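Local structure of E2A dna-binding protein (Human adenovirus 5, 2WB0) at residues A44-W49 and R311-E316; T69-F74 and L304-M309; C111-I116 and C166-A171; I118-V123 and C172-F177. The protein binds single-stranded DNA and supports the elongation phase of viral strand-displacement replication, unwinding the template without ATP through its capacity to form multimers. All coordinates share one frame; numbering follows the deposited sequence.

The four contacts form two pairs on opposite sides of the chain's centre. Contacts 1 and 2 share helix 300-315, and their centres lie 9 Å apart; they merge where W49 CZ3 meets M71 CE at 3.8 Å and C46 SG meets M71 CB at 3.7 Å. Contacts 3 and 4 have centres 11 Å apart and belong to one zinc-binding region: contact 3 holds three ligands of a zinc ion, and K120 of contact 4 reaches back to it, with K120 NZ 2.9 Å from D169 O. The centres of contacts 2 and 3 are about 30 Å apart. The second zinc ion lies about 11 Å from the side chain of M70 in contact 2.

Contact 1: A44-W49 and R311-E316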
loop_
_atom_site.group_PDB
_atom_site.type_symbol
_atom_site.label_atom_id
_atom_site.label_comp_id
_atom_site.label_asym_id
_atom_site.label_seq_id
_atom_site.Cartn_x
_atom_site.Cartn_y
_atom_site.Cartn_z
ATOM N N ALA A 44 -13.713 -13.734 -1.313
ATOM C CA ALA A 44 -14.917 -14.297 -0.651
ATOM C C ALA A 44 -14.544 -15.429 0.325
ATOM O O ALA A 44 -15.109 -15.533 1.424
ATOM C CB ALA A 44 -15.936 -14.732 -1.676
ATOM N N VAL A 45 -13.538 -16.229 -0.023
ATOM C CA VAL A 45 -12.966 -17.148 0.951
ATOM C C VAL A 45 -12.471 -16.403 2.222
ATOM O O VAL A 45 -12.827 -16.736 3.408
ATOM C CB VAL A 45 -11.816 -17.967 0.323
ATOM C CG1 VAL A 45 -11.084 -18.761 1.368
ATOM C CG2 VAL A 45 -12.387 -18.908 -0.802
ATOM N N CYS A 46 -11.684 -15.354 1.981
ATOM C CA CYS A 46 -11.071 -14.677 3.092
ATOM C C CYS A 46 -12.155 -14.006 3.968
ATOM O O CYS A 46 -12.070 -14.045 5.192
ATOM C CB CYS A 46 -10.093 -13.646 2.521
ATOM S SG CYS A 46 -8.646 -14.417 1.735
ATOM N N LYS A 47 -13.124 -13.338 3.332
ATOM C CA LYS A 47 -14.139 -12.588 4.054
ATOM C C LYS A 47 -14.965 -13.575 4.879
ATOM O O LYS A 47 -15.302 -13.342 6.042
ATOM C CB LYS A 47 -15.043 -11.851 3.050
ATOM C CG LYS A 47 -16.175 -11.010 3.677
ATOM C CD LYS A 47 -15.622 -9.853 4.570
ATOM C CE LYS A 47 -16.735 -8.894 5.198
ATOM N NZ LYS A 47 -16.116 -7.547 5.658
ATOM N N THR A 48 -15.277 -14.717 4.278
ATOM C CA THR A 48 -15.983 -15.756 5.013
ATOM C C THR A 48 -15.183 -16.238 6.242
ATOM O O THR A 48 -15.759 -16.344 7.355
ATOM C CB THR A 48 -16.449 -16.933 4.075
ATOM O OG1 THR A 48 -17.160 -16.369 2.980
ATOM C CG2 THR A 48 -17.409 -17.864 4.778
ATOM N N TRP A 49 -13.870 -16.457 6.068
ATOM C CA TRP A 49 -13.018 -16.899 7.177
ATOM C C TRP A 49 -12.928 -15.814 8.303
ATOM O O TRP A 49 -12.979 -16.109 9.521
ATOM C CB TRP A 49 -11.661 -17.334 6.630
ATOM C CG TRP A 49 -10.586 -17.653 7.667
ATOM C CD1 TRP A 49 -10.379 -18.857 8.275
ATOM C CD2 TRP A 49 -9.545 -16.788 8.138
ATOM N NE1 TRP A 49 -9.291 -18.798 9.116
ATOM C CE2 TRP A 49 -8.743 -17.544 9.039
ATOM C CE3 TRP A 49 -9.210 -15.436 7.905
ATOM C CZ2 TRP A 49 -7.632 -16.997 9.730
ATOM C CZ3 TRP A 49 -8.083 -14.899 8.581
ATOM C CH2 TRP A 49 -7.303 -15.685 9.477
ATOM N N ARG A 311 -1.671 -16.127 5.956
ATOM C CA ARG A 311 -0.771 -17.205 6.333
ATOM C C ARG A 311 -1.522 -18.110 7.357
ATOM O O ARG A 311 -1.506 -19.331 7.224
ATOM C CB ARG A 311 0.581 -16.660 6.826
ATOM C CG ARG A 311 1.435 -15.993 5.788
ATOM C CD ARG A 311 2.767 -15.485 6.336
ATOM N NE ARG A 311 3.687 -14.994 5.316
ATOM C CZ ARG A 311 4.615 -14.072 5.505
ATOM N NH1 ARG A 311 4.763 -13.457 6.701
ATOM N NH2 ARG A 311 5.352 -13.693 4.464
ATOM N N SER A 312 -2.261 -17.521 8.308
ATOM C CA SER A 312 -3.076 -18.296 9.237
ATOM C C SER A 312 -4.150 -19.139 8.565
ATOM O O SER A 312 -4.285 -20.320 8.861
ATOM C CB SER A 312 -3.711 -17.426 10.338
ATOM O OG SER A 312 -2.674 -16.983 11.185
ATOM N N LEU A 313 -4.910 -18.528 7.674
ATOM C CA LEU A 313 -5.964 -19.200 6.904
ATOM C C LEU A 313 -5.384 -20.350 6.130
ATOM O O LEU A 313 -6.009 -21.453 6.082
ATOM C CB LEU A 313 -6.640 -18.199 5.924
ATOM C CG LEU A 313 -7.603 -18.621 4.806
ATOM C CD1 LEU A 313 -8.605 -19.687 5.228
ATOM C CD2 LEU A 313 -8.394 -17.300 4.293
ATOM N N TRP A 314 -4.223 -20.099 5.502
ATOM C CA TRP A 314 -3.539 -21.090 4.702
ATOM C C TRP A 314 -3.196 -22.326 5.612
ATOM O O TRP A 314 -3.466 -23.490 5.245
ATOM C CB TRP A 314 -2.261 -20.519 4.084
ATOM C CG TRP A 314 -1.631 -21.519 3.173
ATOM C CD1 TRP A 314 -0.630 -22.431 3.480
ATOM C CD2 TRP A 314 -1.985 -21.750 1.816
ATOM N NE1 TRP A 314 -0.366 -23.241 2.370
ATOM C CE2 TRP A 314 -1.184 -22.839 1.339
ATOM C CE3 TRP A 314 -2.913 -21.154 0.948
ATOM C CZ2 TRP A 314 -1.260 -23.301 0.023
ATOM C CZ3 TRP A 314 -3.000 -21.636 -0.363
ATOM C CH2 TRP A 314 -2.170 -22.688 -0.813
ATOM N N SER A 315 -2.672 -22.037 6.812
ATOM C CA SER A 315 -2.213 -23.061 7.777
ATOM C C SER A 315 -3.368 -23.918 8.267
ATOM O O SER A 315 -3.152 -25.064 8.699
ATOM C CB SER A 315 -1.518 -22.420 8.999
ATOM O OG SER A 315 -2.497 -21.883 9.912
ATOM N N GLU A 316 -4.590 -23.381 8.228
ATOM C CA GLU A 316 -5.752 -24.143 8.609
ATOM C C GLU A 316 -6.214 -25.027 7.451
ATOM O O GLU A 316 -7.140 -25.810 7.619
ATOM C CB GLU A 316 -6.916 -23.251 9.086
ATOM C CG GLU A 316 -6.563 -22.430 10.353
ATOM C CD GLU A 316 -7.606 -21.411 10.761
ATOM O OE1 GLU A 316 -8.715 -21.360 10.189
ATOM O OE2 GLU A 316 -7.302 -20.649 11.709
#
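W49 lays one face of its indole over L313, while the edge of the same ring gives a hydrogen bond to E316. L313 CB sits over the centre of the ring system and CD1 covers the five-membered ring, 3.8 Å from its centroid in a CH-pi contact. The other methyl of this branched side chain, L313 CD2, turns to the preceding turn of helix 40-53, where it touches C46 SG at 3.9 Å and, less closely, V45 CG1. Leucine suits the site because its fork serves both surfaces. At the ring edge, W49 NE1 donates to E316 OE1 over 2.8 Å, with an N-H...O angle of 155°. The oxygen lies in the indole plane, yet the donor comes from above the carboxylate plane, the two planes being turned 58° from each other. The bond satisfies the nitrogen of an otherwise apolar, buried side chain. Beyond it, S312 CB approaches W49 CZ2 obliquely at 4.0 Å.

The torsions aim both large groups into the gap: W49 (chi1 172°) and L313 each carry CG anti to the backbone N. E316 follows directly on the last turn of helix 300-315, where S312 O accepts from both E316 N and S315 OG and thereby fixes the start of the glutamate. Outside the pair, M71 of helix 64-83 packs on C46 and W49, and the ring of H54 meets the indole. The segment axes pass 11.2 Å apart at nearly a right angle, a wide crossing filled by tryptophan and leucine: orthogonal helix packing that joins the N-terminal all-alpha region to the last helix of the chain, 300-315.

Contact 2: T69-F74 and L304-M309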
loop_
_atom_site.group_PDB
_atom_site.type_symbol
_atom_site.label_atom_id
_atom_site.label_comp_id
_atom_site.label_asym_id
_atom_site.label_seq_id
_atom_site.Cartn_x
_atom_site.Cartn_y
_atom_site.Cartn_z
ATOM N N THR A 69 -9.838 -7.460 -0.136
ATOM C CA THR A 69 -9.189 -7.543 -1.464
ATOM C C THR A 69 -7.710 -7.860 -1.364
ATOM O O THR A 69 -7.184 -8.679 -2.138
ATOM C CB THR A 69 -9.374 -6.237 -2.200
ATOM O OG1 THR A 69 -10.779 -6.133 -2.464
ATOM C CG2 THR A 69 -8.545 -6.238 -3.548
ATOM N N MET A 70 -7.035 -7.250 -0.384
ATOM C CA MET A 70 -5.635 -7.550 -0.255
ATOM C C MET A 70 -5.439 -8.970 0.261
ATOM O O MET A 70 -4.521 -9.650 -0.177
ATOM C CB MET A 70 -4.861 -6.536 0.596
ATOM C CG MET A 70 -4.794 -5.137 -0.023
ATOM S SD MET A 70 -4.173 -5.060 -1.746
ATOM C CE MET A 70 -2.555 -5.729 -1.398
ATOM N N MET A 71 -6.210 -9.395 1.245
ATOM C CA MET A 71 -6.104 -10.790 1.627
ATOM C C MET A 71 -6.290 -11.703 0.379
ATOM O O MET A 71 -5.583 -12.710 0.220
ATOM C CB MET A 71 -7.228 -11.118 2.614
ATOM C CG MET A 71 -6.909 -10.657 4.043
ATOM S SD MET A 71 -8.130 -11.251 5.245
ATOM C CE MET A 71 -7.514 -12.848 5.492
ATOM N N GLY A 72 -7.258 -11.338 -0.452
ATOM C CA GLY A 72 -7.505 -12.070 -1.709
ATOM C C GLY A 72 -6.268 -12.177 -2.584
ATOM O O GLY A 72 -5.937 -13.257 -3.113
ATOM N N ARG A 73 -5.564 -11.079 -2.756
ATOM C CA ARG A 73 -4.350 -11.129 -3.527
ATOM C C ARG A 73 -3.274 -12.003 -2.883
ATOM O O ARG A 73 -2.484 -12.676 -3.582
ATOM C CB ARG A 73 -3.803 -9.703 -3.684
ATOM C CG ARG A 73 -4.716 -8.698 -4.485
ATOM C CD ARG A 73 -3.860 -7.422 -4.758
ATOM N NE ARG A 73 -4.600 -6.182 -5.175
ATOM C CZ ARG A 73 -4.074 -4.946 -5.279
ATOM N NH1 ARG A 73 -2.802 -4.659 -4.870
ATOM N NH2 ARG A 73 -4.860 -3.942 -5.746
ATOM N N PHE A 74 -3.170 -11.940 -1.555
ATOM C CA PHE A 74 -2.155 -12.758 -0.898
ATOM C C PHE A 74 -2.521 -14.222 -1.000
ATOM O O PHE A 74 -1.655 -15.032 -1.206
ATOM C CB PHE A 74 -1.996 -12.333 0.555
ATOM C CG PHE A 74 -1.335 -11.017 0.695
ATOM C CD1 PHE A 74 -0.147 -10.743 0.002
ATOM C CD2 PHE A 74 -1.920 -9.997 1.500
ATOM C CE1 PHE A 74 0.511 -9.524 0.117
ATOM C CE2 PHE A 74 -1.255 -8.779 1.624
ATOM C CZ PHE A 74 -0.065 -8.526 0.971
ATOM N N LEU A 304 0.070 -5.450 6.503
ATOM C CA LEU A 304 0.893 -6.558 6.976
ATOM C C LEU A 304 -0.003 -7.608 7.616
ATOM O O LEU A 304 0.169 -8.783 7.375
ATOM C CB LEU A 304 1.910 -6.052 7.991
ATOM C CG LEU A 304 3.230 -6.777 8.237
ATOM C CD1 LEU A 304 3.928 -6.611 9.591
ATOM C CD2 LEU A 304 3.665 -7.967 7.316
ATOM N N ASN A 305 -1.008 -7.181 8.384
ATOM C CA ASN A 305 -1.927 -8.144 8.993
ATOM C C ASN A 305 -2.742 -8.869 7.950
ATOM O O ASN A 305 -3.094 -10.046 8.177
ATOM C CB ASN A 305 -2.918 -7.505 9.971
ATOM C CG ASN A 305 -2.422 -7.509 11.438
ATOM O OD1 ASN A 305 -1.544 -8.277 11.820
ATOM N ND2 ASN A 305 -3.050 -6.695 12.248
ATOM N N ALA A 306 -3.018 -8.228 6.787
ATOM C CA ALA A 306 -3.753 -8.966 5.725
ATOM C C ALA A 306 -2.866 -10.126 5.306
ATOM O O ALA A 306 -3.370 -11.273 5.101
ATOM C CB ALA A 306 -4.031 -8.137 4.509
ATOM N N LEU A 307 -1.579 -9.857 5.146
ATOM C CA LEU A 307 -0.647 -10.931 4.753
ATOM C C LEU A 307 -0.561 -12.060 5.829
ATOM O O LEU A 307 -0.583 -13.303 5.552
ATOM C CB LEU A 307 0.745 -10.363 4.427
ATOM C CG LEU A 307 1.877 -11.416 4.177
ATOM C CD1 LEU A 307 1.593 -12.344 2.983
ATOM C CD2 LEU A 307 3.278 -10.732 3.956
ATOM N N VAL A 308 -0.413 -11.608 7.049
ATOM C CA VAL A 308 -0.269 -12.520 8.219
ATOM C C VAL A 308 -1.506 -13.343 8.443
ATOM O O VAL A 308 -1.414 -14.565 8.713
ATOM C CB VAL A 308 0.254 -11.738 9.513
ATOM C CG1 VAL A 308 0.220 -12.677 10.779
ATOM C CG2 VAL A 308 1.567 -11.163 9.279
ATOM N N MET A 309 -2.679 -12.747 8.255
ATOM C CA MET A 309 -3.883 -13.488 8.490
ATOM C C MET A 309 -4.088 -14.496 7.320
ATOM O O MET A 309 -4.654 -15.577 7.532
ATOM C CB MET A 309 -5.087 -12.545 8.659
ATOM C CG MET A 309 -4.913 -11.714 9.975
ATOM S SD MET A 309 -6.318 -10.670 10.294
ATOM C CE MET A 309 -7.518 -11.833 10.931
#
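M70, M71 and F74 of helix 64-83 pack against A306, L307 and M309 of helix 300-315 in a buried helix-helix interface. The segment axes cross at -48°, an angle of the kind common in ridges-into-grooves packing, and approach to 8.6 Å. A small residue permits this closeness: the CA atoms of M71 and A306 are 5.1 Å apart. M70 meets the alanine methyl through its CB alone; the rest of its chain curls away, so that SD lies over a face of the R73 guanidinium, a group also held by the backbone oxygen of R222.

M71 runs alongside A306, its CG 3.9 Å from A306 CB and also against A306 O. Its thioether then bends at chi3 (82°), which brings M71 CE to 4.0 Å from M309 CB. The pliable, unbranched methionine can thus follow the neighbouring helix for nearly a turn, and it also touches L50 of helix 40-53.

One turn after M70, F74 directs a flat ring at L307, where an aromatic side chain can cover both backbone and side chain. The ring crosses the leucine at about a right angle: F74 CD2 touches L307 CA at 3.6 Å, and F74 CD1 meets the methyl L307 CD1. L307 CB itself stands over the ring face toward its rim, 3.9 Å from the F74 centroid and 16° off the ring normal.

Contact 3: C111-I116 and C166-A171; sequences CLHGSI and CVHDAA. With ZN (zinc ion), chain B.
The zinc ligand H113 has a second imidazole, that of H168, pressed against one of its faces. H168 CD2 stands over the centre of the H113 ring and is 3.4 Å from H113 CE1; the planes are inclined at 39°, so the rings meet obliquely. H113 binds the zinc ion through ND1 at 2.1 Å, which may polarise the ring that H168 covers.

The metal ties the two loops together. C111 SG and C166 SG each bind it at 2.3 Å, and their sulfurs lie 3.9 Å apart. C166 carries SG anti to its backbone N (chi1 170°), which directs the sulfur toward the ion, and the same sulfur accepts a hydrogen bond from H168 N over 3.5 Å, which places H168 relative to the site. On the other loop a type I turn from C111 to G114 brings cysteine and histidine to one metal; G114 has a positive phi of 87°, a conformation that favours glycine. C111 N bonds to S115 O across the base of this turn.

S115, a small hydroxyl residue, links the loops through water. One water connects S115 OG with I116 O and V167 N; another joins S115 OG to H168 NE2. Between them S115 OG also touches V167 CG1 at 3.6 Å. Farther out, D169 bonds to S178 and S181, bracing the loop that leads to C182.

C182 supplies the fourth ligand, completing a zinc site of three cysteines and one histidine, built from a C-x-H turn and two later cysteines, a structural zinc-binding motif.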
loop_
_atom_site.group_PDB
_atom_site.type_symbol
_atom_site.label_atom_id
_atom_site.label_comp_id
_atom_site.label_asym_id
_atom_site.label_seq_id
_atom_site.Cartn_x
_atom_site.Cartn_y
_atom_site.Cartn_z
ATOM N N CYS A 111 12.778 9.313 -0.286
ATOM C CA CYS A 111 11.682 8.986 -1.180
ATOM C C CYS A 111 11.899 7.678 -1.893
ATOM O O CYS A 111 12.830 6.946 -1.582
ATOM C CB CYS A 111 11.450 10.128 -2.184
ATOM S SG CYS A 111 12.754 10.243 -3.413
ATOM N N LEU A 112 11.025 7.357 -2.845
ATOM C CA LEU A 112 11.115 6.090 -3.588
ATOM C C LEU A 112 12.371 5.954 -4.433
ATOM O O LEU A 112 12.827 4.848 -4.680
ATOM C CB LEU A 112 9.892 5.926 -4.475
ATOM C CG LEU A 112 8.633 5.232 -3.983
ATOM C CD1 LEU A 112 8.595 4.558 -2.558
ATOM C CD2 LEU A 112 7.342 5.876 -4.480
ATOM N N HIS A 113 12.971 7.076 -4.777
ATOM C CA HIS A 113 14.241 7.087 -5.453
ATOM C C HIS A 113 15.354 6.578 -4.568
ATOM O O HIS A 113 16.423 6.201 -5.069
ATOM C CB HIS A 113 14.586 8.484 -5.832
ATOM C CG HIS A 113 13.844 8.968 -7.023
ATOM N ND1 HIS A 113 12.745 9.802 -6.940
ATOM C CD2 HIS A 113 14.076 8.757 -8.338
ATOM C CE1 HIS A 113 12.305 10.049 -8.164
ATOM N NE2 HIS A 113 13.079 9.407 -9.024
ATOM N N GLY A 114 15.124 6.603 -3.259
ATOM C CA GLY A 114 16.119 6.231 -2.260
ATOM C C GLY A 114 17.028 7.390 -1.846
ATOM O O GLY A 114 18.015 7.206 -1.127
ATOM N N SER A 115 16.718 8.582 -2.321
ATOM C CA SER A 115 17.450 9.781 -1.965
ATOM C C SER A 115 16.715 10.597 -0.934
ATOM O O SER A 115 15.466 10.541 -0.789
ATOM C CB SER A 115 17.714 10.660 -3.201
ATOM O OG SER A 115 16.562 10.820 -3.996
ATOM N N ILE A 116 17.500 11.300 -0.152
ATOM C CA ILE A 116 16.931 12.063 0.857
ATOM C C ILE A 116 15.961 13.113 0.284
ATOM O O ILE A 116 16.211 13.651 -0.819
ATOM C CB ILE A 116 17.978 12.680 1.852
ATOM C CG1 ILE A 116 18.202 14.100 1.660
ATOM C CG2 ILE A 116 19.186 11.882 2.334
ATOM C CD1 ILE A 116 17.426 14.579 2.692
ATOM N N CYS A 166 10.393 15.047 -2.996
ATOM C CA CYS A 166 11.348 14.215 -3.764
ATOM C C CYS A 166 12.457 15.184 -4.263
ATOM O O CYS A 166 12.137 16.314 -4.584
ATOM C CB CYS A 166 10.606 13.655 -4.961
ATOM S SG CYS A 166 11.705 12.871 -6.144
ATOM N N VAL A 167 13.745 14.791 -4.299
ATOM C CA VAL A 167 14.761 15.817 -4.711
ATOM C C VAL A 167 14.515 16.361 -6.127
ATOM O O VAL A 167 14.830 17.536 -6.434
ATOM C CB VAL A 167 16.209 15.302 -4.530
ATOM C CG1 VAL A 167 16.477 14.116 -5.467
ATOM C CG2 VAL A 167 17.170 16.444 -4.731
ATOM N N HIS A 168 13.889 15.542 -6.974
ATOM C CA HIS A 168 13.633 15.933 -8.359
ATOM C C HIS A 168 12.552 16.985 -8.456
ATOM O O HIS A 168 12.413 17.622 -9.506
ATOM C CB HIS A 168 13.259 14.707 -9.152
ATOM C CG HIS A 168 14.342 13.670 -9.140
ATOM N ND1 HIS A 168 15.356 13.650 -10.072
ATOM C CD2 HIS A 168 14.568 12.628 -8.306
ATOM C CE1 HIS A 168 16.168 12.638 -9.811
ATOM N NE2 HIS A 168 15.712 11.998 -8.746
ATOM N N ASP A 169 11.878 17.227 -7.350
ATOM C CA ASP A 169 10.913 18.325 -7.236
ATOM C C ASP A 169 11.435 19.541 -6.537
ATOM O O ASP A 169 10.641 20.434 -6.226
ATOM C CB ASP A 169 9.631 17.796 -6.551
ATOM C CG ASP A 169 8.964 16.651 -7.366
ATOM O OD1 ASP A 169 9.099 16.654 -8.638
ATOM O OD2 ASP A 169 8.329 15.750 -6.753
ATOM N N ALA A 170 12.758 19.604 -6.257
ATOM C CA ALA A 170 13.241 20.621 -5.280
ATOM C C ALA A 170 13.023 22.079 -5.750
ATOM O O ALA A 170 12.838 22.989 -4.941
ATOM C CB ALA A 170 14.721 20.374 -4.879
ATOM N N ALA A 171 12.924 22.271 -7.050
ATOM C CA ALA A 171 12.657 23.610 -7.610
ATOM C C ALA A 171 11.155 23.835 -7.983
ATOM O O ALA A 171 10.808 24.851 -8.550
ATOM C CB ALA A 171 13.610 23.851 -8.849
HETATM ZN ZN ZN B . 11.691 10.650 -5.387
HETATM O O HOH W 1 14.759 12.601 -2.968
HETATM O O HOH W 2 17.358 10.714 -6.620
#

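Contact 4: I118-V123 and C172-F177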
loop_
_atom_site.group_PDB
_atom_site.type_symbol
_atom_site.label_atom_id
_atom_site.label_comp_id
_atom_site.label_asym_id
_atom_site.label_seq_id
_atom_site.Cartn_x
_atom_site.Cartn_y
_atom_site.Cartn_z
ATOM N N ILE A 118 14.046 16.787 0.319
ATOM C CA ILE A 118 14.449 18.153 0.594
ATOM C C ILE A 118 13.418 18.897 1.407
ATOM O O ILE A 118 12.226 18.773 1.154
ATOM C CB ILE A 118 14.699 18.867 -0.744
ATOM C CG1 ILE A 118 15.759 18.116 -1.575
ATOM C CG2 ILE A 118 15.059 20.394 -0.511
ATOM C CD1 ILE A 118 17.096 18.098 -0.922
ATOM N N ASN A 119 13.846 19.718 2.370
ATOM C CA ASN A 119 12.893 20.496 3.153
ATOM C C ASN A 119 12.275 21.610 2.311
ATOM O O ASN A 119 12.944 22.189 1.534
ATOM C CB ASN A 119 13.582 21.129 4.374
ATOM C CG ASN A 119 13.552 20.219 5.595
ATOM O OD1 ASN A 119 14.467 19.414 5.810
ATOM N ND2 ASN A 119 12.470 20.329 6.401
ATOM N N LYS A 120 10.987 21.895 2.508
ATOM C CA LYS A 120 10.216 22.916 1.760
ATOM C C LYS A 120 9.274 23.585 2.764
ATOM O O LYS A 120 8.793 22.945 3.701
ATOM C CB LYS A 120 9.241 22.272 0.769
ATOM C CG LYS A 120 9.764 21.879 -0.574
ATOM C CD LYS A 120 9.280 22.848 -1.652
ATOM C CE LYS A 120 10.221 22.894 -2.843
ATOM N NZ LYS A 120 9.906 21.769 -3.802
ATOM N N GLU A 121 8.946 24.846 2.510
ATOM C CA GLU A 121 7.798 25.429 3.193
ATOM C C GLU A 121 6.510 25.175 2.368
ATOM O O GLU A 121 6.513 25.297 1.141
ATOM C CB GLU A 121 8.048 26.899 3.478
ATOM C CG GLU A 121 6.782 27.737 3.539
ATOM C CD GLU A 121 6.953 28.988 4.394
ATOM O OE1 GLU A 121 8.132 29.418 4.633
ATOM O OE2 GLU A 121 5.895 29.489 4.863
ATOM N N HIS A 122 5.434 24.760 3.019
ATOM C CA HIS A 122 4.200 24.469 2.303
ATOM C C HIS A 122 3.063 25.265 2.939
ATOM O O HIS A 122 2.692 24.983 4.069
ATOM C CB HIS A 122 3.895 22.990 2.401
ATOM C CG HIS A 122 2.694 22.570 1.630
ATOM N ND1 HIS A 122 1.878 21.538 2.039
ATOM C CD2 HIS A 122 2.131 23.069 0.504
ATOM C CE1 HIS A 122 0.913 21.356 1.152
ATOM N NE2 HIS A 122 1.023 22.285 0.223
ATOM N N VAL A 123 2.531 26.268 2.217
ATOM C CA VAL A 123 1.436 27.113 2.764
ATOM C C VAL A 123 0.101 26.621 2.227
ATOM O O VAL A 123 -0.086 26.557 1.009
ATOM C CB VAL A 123 1.644 28.640 2.519
ATOM C CG1 VAL A 123 2.982 29.126 3.094
ATOM C CG2 VAL A 123 1.562 28.972 1.063
ATOM N N CYS A 172 10.283 22.872 -7.666
ATOM C CA CYS A 172 8.844 22.985 -7.884
ATOM C C CYS A 172 8.228 23.615 -6.626
ATOM O O CYS A 172 8.785 23.491 -5.529
ATOM C CB CYS A 172 8.216 21.604 -8.048
ATOM S SG CYS A 172 8.738 20.721 -9.534
ATOM N N PRO A 173 7.076 24.288 -6.766
ATOM C CA PRO A 173 6.276 24.621 -5.570
ATOM C C PRO A 173 6.054 23.352 -4.746
ATOM O O PRO A 173 5.999 22.294 -5.328
ATOM C CB PRO A 173 4.903 25.034 -6.166
ATOM C CG PRO A 173 5.261 25.595 -7.522
ATOM C CD PRO A 173 6.384 24.668 -8.018
ATOM N N ALA A 174 5.905 23.479 -3.421
ATOM C CA ALA A 174 5.547 22.345 -2.591
ATOM C C ALA A 174 4.283 21.668 -3.104
ATOM O O ALA A 174 3.300 22.328 -3.454
ATOM C CB ALA A 174 5.371 22.802 -1.066
ATOM N N ASN A 175 4.315 20.345 -3.177
ATOM C CA ASN A 175 3.164 19.497 -3.561
ATOM C C ASN A 175 2.814 19.611 -5.054
ATOM O O ASN A 175 1.690 19.271 -5.480
ATOM C CB ASN A 175 1.928 19.697 -2.674
ATOM C CG ASN A 175 1.036 18.456 -2.597
ATOM O OD1 ASN A 175 1.424 17.342 -2.950
ATOM N ND2 ASN A 175 -0.201 18.665 -2.182
ATOM N N GLN A 176 3.799 20.032 -5.845
ATOM C CA GLN A 176 3.671 19.893 -7.269
ATOM C C GLN A 176 4.769 18.969 -7.707
ATOM O O GLN A 176 5.841 18.908 -7.070
ATOM C CB GLN A 176 3.713 21.229 -7.973
ATOM C CG GLN A 176 2.453 22.030 -7.632
ATOM C CD GLN A 176 2.370 23.367 -8.386
ATOM O OE1 GLN A 176 3.115 23.605 -9.393
ATOM N NE2 GLN A 176 1.515 24.271 -7.871
ATOM N N PHE A 177 4.493 18.212 -8.752
ATOM C CA PHE A 177 5.406 17.161 -9.113
ATOM C C PHE A 177 5.952 17.338 -10.526
ATOM O O PHE A 177 5.200 17.580 -11.477
ATOM C CB PHE A 177 4.704 15.824 -8.923
ATOM C CG PHE A 177 4.086 15.639 -7.557
ATOM C CD1 PHE A 177 4.866 15.167 -6.494
ATOM C CD2 PHE A 177 2.722 15.941 -7.321
ATOM C CE1 PHE A 177 4.296 14.955 -5.208
ATOM C CE2 PHE A 177 2.152 15.757 -6.032
ATOM C CZ PHE A 177 2.942 15.259 -4.988
HETATM O O HOH W 3 7.928 20.398 -4.059
HETATM O O HOH W 4 -1.084 21.809 -1.963
#
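K120 NZ is gripped by several carbonyl oxygens, most firmly by C172 O across the contact at 2.7 Å. The ammonium group approaches at a C=O...N angle of 145°, tilted out of the carbonyl plane. D169 O and A170 O add weak hydrogen bonds just before this segment, so one lysine ammonium group gathers three carbonyl oxygens of the connection between strands 158-165 and 185-186; the converging dipoles probably favour its positive charge. The chain bends at chi2 (-106°) and chi4 to curl into this position, and on the way K120 CD passes A174 N and A174 CA at 3.9 Å.

Beside the lysine, A174 pushes its methyl toward the strand. A174 CB rests 3.5 Å from E121 O and 3.6 Å from H122 CD2, a place that suits a small side chain. In H122, two residues beyond K120 on the strand, CG lies anti to the backbone N, which swings the ring toward the turn although the bond to CB does not point there; the ring meets A174 CB and N175 CB obliquely. H122 NE2 bonds in the ring plane to a water at 3.1 Å, which in turn accepts from N175 ND2. At the other ring nitrogen, H122 ND1 is bonded to S187 OG, and F185 meets the ring edge-to-face; the imidazole thus has a polar partner at each nitrogen, a serine hydroxyl and a water.

A174 and N175 occupy the corners of a type II turn from P173 to Q176. N175 adopts the positive phi (71°) of its third position, which asparagine tolerates better than most residues. The turn packs against K120-H122 of strand 118-124, an edge strand of this chain's three-stranded antiparallel sheet, and belongs to the zinc-site loop that leads on to strand 185-186.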